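Long-range contacts in pilus assembly protein CpaE (Caulobacter crescentus, PDB 4N0P), which probably serves pilus assembly as an ATP-binding, ATP-hydrolysing protein, of which this chain is the receiver-like domain: residues K102-N110 and V123-L131; D56-D64 and V75-A83. All blocks are in the same frame, centred on the assembly; numbering follows the deposited sequence.

Contact 1: K102-N110 and V123-L131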
# COMPACT_ATOMS: atom_id res chain seq x y z
N LYS A 102 -3.03 -6.19 5.73
CA LYS A 102 -3.49 -4.79 5.64
C LYS A 102 -3.33 -4.32 4.20
O LYS A 102 -2.40 -4.75 3.51
CB LYS A 102 -2.66 -3.89 6.58
CG LYS A 102 -2.90 -4.24 8.06
CD LYS A 102 -2.12 -3.35 8.99
CE LYS A 102 -2.13 -3.87 10.42
NZ LYS A 102 -3.49 -3.81 11.03
N VAL A 103 -4.22 -3.44 3.76
CA VAL A 103 -4.15 -2.92 2.39
C VAL A 103 -4.02 -1.40 2.44
O VAL A 103 -4.78 -0.71 3.13
CB VAL A 103 -5.36 -3.38 1.52
CG1 VAL A 103 -5.38 -2.67 0.16
CG2 VAL A 103 -5.35 -4.91 1.33
N VAL A 104 -3.04 -0.88 1.68
CA VAL A 104 -2.82 0.56 1.57
C VAL A 104 -2.97 0.91 0.09
O VAL A 104 -2.38 0.23 -0.75
CB VAL A 104 -1.44 0.98 2.15
CG1 VAL A 104 -1.11 2.42 1.78
CG2 VAL A 104 -1.40 0.81 3.67
N VAL A 105 -3.70 1.96 -0.22
CA VAL A 105 -3.89 2.39 -1.61
C VAL A 105 -3.10 3.67 -1.83
O VAL A 105 -3.15 4.57 -1.01
CB VAL A 105 -5.41 2.58 -1.92
CG1 VAL A 105 -5.62 3.23 -3.31
CG2 VAL A 105 -6.18 1.25 -1.79
N VAL A 106 -2.38 3.75 -2.96
CA VAL A 106 -1.68 4.96 -3.36
C VAL A 106 -2.45 5.49 -4.57
O VAL A 106 -2.64 4.75 -5.53
CB VAL A 106 -0.18 4.74 -3.68
CG1 VAL A 106 0.47 6.06 -4.08
CG2 VAL A 106 0.55 4.11 -2.49
N GLY A 107 -2.91 6.73 -4.51
CA GLY A 107 -3.67 7.30 -5.63
C GLY A 107 -3.24 8.71 -5.97
O GLY A 107 -2.45 9.30 -5.25
N GLN A 108 -3.76 9.28 -7.06
CA GLN A 108 -3.38 10.67 -7.39
C GLN A 108 -4.54 11.61 -7.14
O GLN A 108 -4.37 12.82 -7.34
CB GLN A 108 -2.91 10.83 -8.87
CG GLN A 108 -1.88 9.82 -9.39
CD GLN A 108 -0.52 9.88 -8.72
OE1 GLN A 108 -0.09 8.93 -8.06
NE2 GLN A 108 0.22 10.97 -8.95
N THR A 109 -5.70 11.08 -6.72
CA THR A 109 -6.87 11.93 -6.53
C THR A 109 -7.10 12.27 -5.07
O THR A 109 -7.12 11.41 -4.18
CB THR A 109 -8.13 11.35 -7.16
OG1 THR A 109 -8.39 10.08 -6.58
CG2 THR A 109 -8.02 11.26 -8.69
N ASN A 110 -7.30 13.57 -4.85
CA ASN A 110 -7.57 14.12 -3.55
C ASN A 110 -9.08 14.28 -3.47
O ASN A 110 -9.60 15.35 -3.79
CB ASN A 110 -6.83 15.45 -3.38
CG ASN A 110 -6.97 16.05 -2.02
OD1 ASN A 110 -7.28 15.35 -1.04
ND2 ASN A 110 -6.73 17.36 -1.92
N VAL A 123 -9.88 -0.51 4.00
CA VAL A 123 -8.55 -0.10 3.52
C VAL A 123 -7.89 0.65 4.69
O VAL A 123 -8.53 1.50 5.32
CB VAL A 123 -8.63 0.74 2.22
CG1 VAL A 123 -7.30 1.43 1.91
CG2 VAL A 123 -9.10 -0.12 1.03
N SER A 124 -6.62 0.28 5.02
CA SER A 124 -5.91 0.82 6.18
C SER A 124 -5.52 2.26 6.01
O SER A 124 -5.64 3.02 6.97
CB SER A 124 -4.67 -0.00 6.50
OG SER A 124 -5.05 -1.27 7.00
N GLU A 125 -5.10 2.65 4.80
CA GLU A 125 -4.68 4.02 4.55
C GLU A 125 -4.78 4.31 3.07
O GLU A 125 -4.69 3.40 2.24
CB GLU A 125 -3.22 4.21 5.07
CG GLU A 125 -2.66 5.63 5.06
CD GLU A 125 -3.49 6.67 5.79
OE1 GLU A 125 -4.54 7.11 5.24
OE2 GLU A 125 -3.10 7.04 6.92
N TYR A 126 -4.95 5.58 2.74
CA TYR A 126 -4.97 6.04 1.36
C TYR A 126 -3.94 7.16 1.26
O TYR A 126 -4.04 8.13 2.02
CB TYR A 126 -6.38 6.48 0.92
CG TYR A 126 -6.42 7.11 -0.45
CD1 TYR A 126 -6.21 6.34 -1.60
CD2 TYR A 126 -6.61 8.48 -0.61
CE1 TYR A 126 -6.23 6.93 -2.87
CE2 TYR A 126 -6.63 9.07 -1.87
CZ TYR A 126 -6.44 8.29 -3.00
OH TYR A 126 -6.48 8.87 -4.25
N LEU A 127 -2.90 6.98 0.42
CA LEU A 127 -1.84 7.98 0.28
C LEU A 127 -1.96 8.70 -1.03
O LEU A 127 -2.16 8.06 -2.06
CB LEU A 127 -0.46 7.30 0.39
CG LEU A 127 -0.15 6.59 1.70
CD1 LEU A 127 1.19 5.89 1.59
CD2 LEU A 127 -0.13 7.56 2.89
N THR A 128 -1.91 10.05 -0.98
CA THR A 128 -2.09 10.84 -2.19
C THR A 128 -0.77 11.42 -2.60
O THR A 128 -0.13 12.16 -1.84
CB THR A 128 -3.14 11.98 -2.01
OG1 THR A 128 -4.27 11.50 -1.28
CG2 THR A 128 -3.59 12.57 -3.34
N GLN A 129 -0.35 11.06 -3.79
CA GLN A 129 0.86 11.57 -4.38
C GLN A 129 0.64 13.06 -4.72
O GLN A 129 -0.50 13.45 -5.00
CB GLN A 129 1.22 10.75 -5.63
CG GLN A 129 1.90 9.43 -5.31
CD GLN A 129 3.36 9.50 -5.70
OE1 GLN A 129 4.15 10.28 -5.15
NE2 GLN A 129 3.72 8.72 -6.71
N PRO A 130 1.67 13.92 -4.63
CA PRO A 130 3.08 13.63 -4.29
C PRO A 130 3.30 13.46 -2.79
O PRO A 130 2.81 14.23 -1.96
CB PRO A 130 3.83 14.84 -4.86
CG PRO A 130 2.84 15.97 -4.78
CD PRO A 130 1.48 15.35 -4.97
N LEU A 131 4.05 12.42 -2.46
CA LEU A 131 4.47 12.00 -1.13
C LEU A 131 5.97 12.00 -1.02
O LEU A 131 6.64 11.81 -2.03
CB LEU A 131 4.02 10.54 -0.92
CG LEU A 131 2.58 10.22 -0.72
CD1 LEU A 131 2.20 9.05 -1.59
CD2 LEU A 131 2.32 9.90 0.73
O HOH W 1 -5.20 -1.18 9.59
O HOH W 2 -6.53 -2.98 5.57
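Tyr126 leans along the neighbouring strand 102-107 and reaches past its end, joining a valine to the loop beyond. Its CG stands anti to the backbone N (chi1 174°), which brings ring atom CD1 to 3.6 Å from Val105 CG1 and carries the hydroxyl onward over Gly107, where no side chain blocks its path. Tyr126 OH, in the plane of the Thr109 carbonyl and on a lone pair of its oxygen, donates a hydrogen bond of 2.6 Å to Thr109 O, while that oxygen sits at the edge of the ring. The other branch of Val105, CG2, meets Val123 CG1 at 3.9 Å, the two side chains crossing at about a right angle. Leu114, Tyr115 and Leu118 of helix 112-120 pack on Tyr126, as expected in a beta-alpha-beta unit of the receiver fold, whose last two parallel strands meet here. Between them Val105 is gripped from both its polar atoms: Val105 N donates to Glu125 O at 3.0 Å, and Leu127 N to Val105 O at 2.8 Å. On the opposite face Val104 CG1 faces Leu127 CD1 at 4.2 Å. Beyond the strands Gln108 and Gln129 run side by side with amide planes 82° apart; Gln108 OE1 lies 3.3 Å from Gln129 CB, whereas Gln129 NE2 bonds to Thr34. A cis peptide follows Gln129, at the place where receivers commonly carry a Lys-Pro pair.

Contact 2: D56-D64 and V75-A83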
# COMPACT_ATOMS: atom_id res chain seq x y z
N ASP A 56 5.30 -4.63 -10.68
CA ASP A 56 4.61 -3.80 -11.67
C ASP A 56 3.23 -4.36 -11.95
O ASP A 56 2.91 -5.47 -11.52
CB ASP A 56 5.45 -3.72 -12.98
CG ASP A 56 5.70 -5.05 -13.67
OD1 ASP A 56 5.74 -6.09 -12.98
OD2 ASP A 56 5.91 -5.04 -14.91
N GLY A 57 2.44 -3.61 -12.71
CA GLY A 57 1.12 -4.05 -13.11
C GLY A 57 -0.01 -3.61 -12.22
O GLY A 57 -1.15 -4.02 -12.46
N GLY A 58 0.31 -2.83 -11.18
CA GLY A 58 -0.65 -2.27 -10.24
C GLY A 58 -1.63 -3.23 -9.59
O GLY A 58 -1.36 -4.42 -9.50
N LEU A 59 -2.78 -2.69 -9.15
CA LEU A 59 -3.81 -3.48 -8.47
C LEU A 59 -4.29 -4.67 -9.32
O LEU A 59 -4.54 -5.76 -8.79
CB LEU A 59 -4.97 -2.55 -8.11
CG LEU A 59 -6.20 -3.17 -7.45
CD1 LEU A 59 -5.85 -4.03 -6.24
CD2 LEU A 59 -7.14 -2.09 -7.03
N GLU A 60 -4.37 -4.49 -10.66
CA GLU A 60 -4.78 -5.59 -11.56
C GLU A 60 -3.84 -6.79 -11.43
O GLU A 60 -4.31 -7.92 -11.27
CB GLU A 60 -4.82 -5.08 -13.02
CG GLU A 60 -5.80 -3.94 -13.25
CD GLU A 60 -5.42 -2.48 -13.00
OE1 GLU A 60 -4.50 -2.18 -12.20
OE2 GLU A 60 -6.13 -1.62 -13.57
N ALA A 61 -2.51 -6.53 -11.39
CA ALA A 61 -1.53 -7.61 -11.23
C ALA A 61 -1.59 -8.19 -9.82
O ALA A 61 -1.34 -9.38 -9.64
CB ALA A 61 -0.13 -7.10 -11.48
N ALA A 62 -1.94 -7.35 -8.83
CA ALA A 62 -2.07 -7.82 -7.44
C ALA A 62 -3.18 -8.87 -7.34
O ALA A 62 -2.96 -9.94 -6.78
CB ALA A 62 -2.35 -6.65 -6.50
N VAL A 63 -4.36 -8.58 -7.92
CA VAL A 63 -5.50 -9.50 -7.89
C VAL A 63 -5.09 -10.84 -8.54
O VAL A 63 -5.40 -11.91 -7.99
CB VAL A 63 -6.73 -8.86 -8.57
CG1 VAL A 63 -7.87 -9.88 -8.76
CG2 VAL A 63 -7.21 -7.66 -7.74
N ASP A 64 -4.37 -10.78 -9.67
CA ASP A 64 -3.92 -11.99 -10.36
C ASP A 64 -2.90 -12.77 -9.51
O ASP A 64 -3.03 -13.99 -9.39
CB ASP A 64 -3.31 -11.63 -11.73
CG ASP A 64 -4.29 -10.99 -12.70
OD1 ASP A 64 -5.50 -11.31 -12.64
OD2 ASP A 64 -3.84 -10.16 -13.52
N VAL A 75 -0.08 -5.10 1.77
CA VAL A 75 -0.20 -5.01 0.31
C VAL A 75 -0.42 -3.54 -0.03
O VAL A 75 -1.39 -2.93 0.44
CB VAL A 75 -1.34 -5.91 -0.26
CG1 VAL A 75 -1.50 -5.68 -1.77
CG2 VAL A 75 -1.06 -7.39 0.03
N MET A 76 0.47 -2.95 -0.84
CA MET A 76 0.31 -1.56 -1.28
C MET A 76 -0.06 -1.60 -2.75
O MET A 76 0.57 -2.33 -3.52
CB MET A 76 1.62 -0.77 -1.07
CG MET A 76 2.02 -0.64 0.37
SD MET A 76 3.50 0.41 0.57
CE MET A 76 2.86 1.97 0.21
N VAL A 77 -1.15 -0.92 -3.14
CA VAL A 77 -1.62 -1.01 -4.52
C VAL A 77 -1.89 0.37 -5.12
O VAL A 77 -2.21 1.33 -4.43
CB VAL A 77 -2.86 -1.91 -4.67
CG1 VAL A 77 -2.53 -3.38 -4.38
CG2 VAL A 77 -4.02 -1.41 -3.80
N GLU A 78 -1.87 0.42 -6.46
CA GLU A 78 -2.12 1.64 -7.20
C GLU A 78 -2.75 1.24 -8.53
O GLU A 78 -2.48 0.15 -9.04
CB GLU A 78 -0.78 2.34 -7.40
CG GLU A 78 -0.79 3.69 -8.06
CD GLU A 78 0.59 4.26 -8.32
OE1 GLU A 78 1.50 3.49 -8.71
OE2 GLU A 78 0.75 5.49 -8.14
N THR A 79 -3.58 2.11 -9.10
CA THR A 79 -4.15 1.84 -10.43
C THR A 79 -4.10 3.12 -11.28
O THR A 79 -4.14 4.21 -10.71
CB THR A 79 -5.59 1.28 -10.33
OG1 THR A 79 -6.06 1.02 -11.66
CG2 THR A 79 -6.55 2.24 -9.63
N LEU A 80 -4.04 3.00 -12.61
CA LEU A 80 -4.11 4.16 -13.51
C LEU A 80 -5.55 4.39 -14.02
O LEU A 80 -5.79 5.35 -14.75
CB LEU A 80 -3.21 3.92 -14.74
CG LEU A 80 -1.72 3.73 -14.54
CD1 LEU A 80 -1.12 2.96 -15.71
CD2 LEU A 80 -1.03 5.05 -14.42
N ASP A 81 -6.49 3.49 -13.67
CA ASP A 81 -7.81 3.48 -14.29
C ASP A 81 -9.00 4.23 -13.61
O ASP A 81 -10.09 4.22 -14.18
CB ASP A 81 -8.22 2.02 -14.56
CG ASP A 81 -7.34 1.33 -15.59
OD1 ASP A 81 -6.82 2.02 -16.50
OD2 ASP A 81 -7.21 0.09 -15.51
N GLY A 82 -8.80 4.93 -12.50
CA GLY A 82 -9.88 5.71 -11.90
C GLY A 82 -10.60 5.04 -10.75
O GLY A 82 -10.47 3.83 -10.55
N ALA A 83 -11.40 5.83 -10.03
CA ALA A 83 -12.13 5.43 -8.84
C ALA A 83 -13.05 4.21 -9.02
O ALA A 83 -12.97 3.30 -8.19
CB ALA A 83 -12.93 6.59 -8.29
O HOH W 3 -3.25 0.22 -13.65
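Leu59 and Ala62, one turn apart on helix 58-65, close on Val77 of strand 74-77. A single methyl serves both: Val77 CG1 lies 3.9 Å from Leu59 CD1 and equally 3.9 Å from Ala62 CB. Leu59 extends from the helix with CG anti to the backbone N (chi1 177°), and crosses the valine at a slant rather than lying along it. Just past this apolar patch, Leu59 N donates to Glu78 O over 2.9 Å, from a point tilted 29° out of the carbonyl plane. This amide, near the start of the helix, takes its acceptor from the chain leaving the strand. Gly58 CA comes within 3.3 Å of the same oxygen, an approach that the lack of a side chain permits. Glu60 makes a second point of direct contact, where its OE2 receives a weak hydrogen bond from Thr79 OG1 and meets the carboxylate of Asp81.

The next shell fixes these groups. Thr79 OG1 accepts from Asp81 N at 3.2 Å, an ST turn, and a water links Glu60 OE1 to Leu80 N. Phe28 of strand 24-28 packs on Ala62, and Leu86 and Leu89 of helix 83-94 cover Leu59. The side chain of Glu78 turns away from the helix and is held by Thr34 and the backbone amides of Ala30 and Arg31; it appears to occupy the position that in canonical receivers holds the phosphoacceptor aspartate.

The turn so formed sets Asp81 OD2 only 2.8 Å from Glu60 OE2, with the carboxylate planes nearly perpendicular at 86°. Both oxygens would be acceptors if ionised, and so short a separation suggests that the pair may share a proton, which would raise the apparent pKa of one of the two acids.

In the fold
The two contacts, with centres about 12 Å apart, show how neighbouring units of a parallel sheet are joined through two adjacent strands. Strands 74-77 and 102-107 lie side by side, and two probable hydrogen bonds join them: Val104 N to Val75 O at 2.9 Å and Val106 N to Val77 O at 2.8 Å. Contact 2 packs helix 58-65 on the central strand, 74-77, while contact 1 adds the edge strand, 125-128. They converge again at the C-terminal ends of the strands, the usual place of a receiver's acidic site. There Thr34 bonds to both Glu78 and Gln129, and Gln108 OE1 packs 3.5 Å from Glu78 OE2.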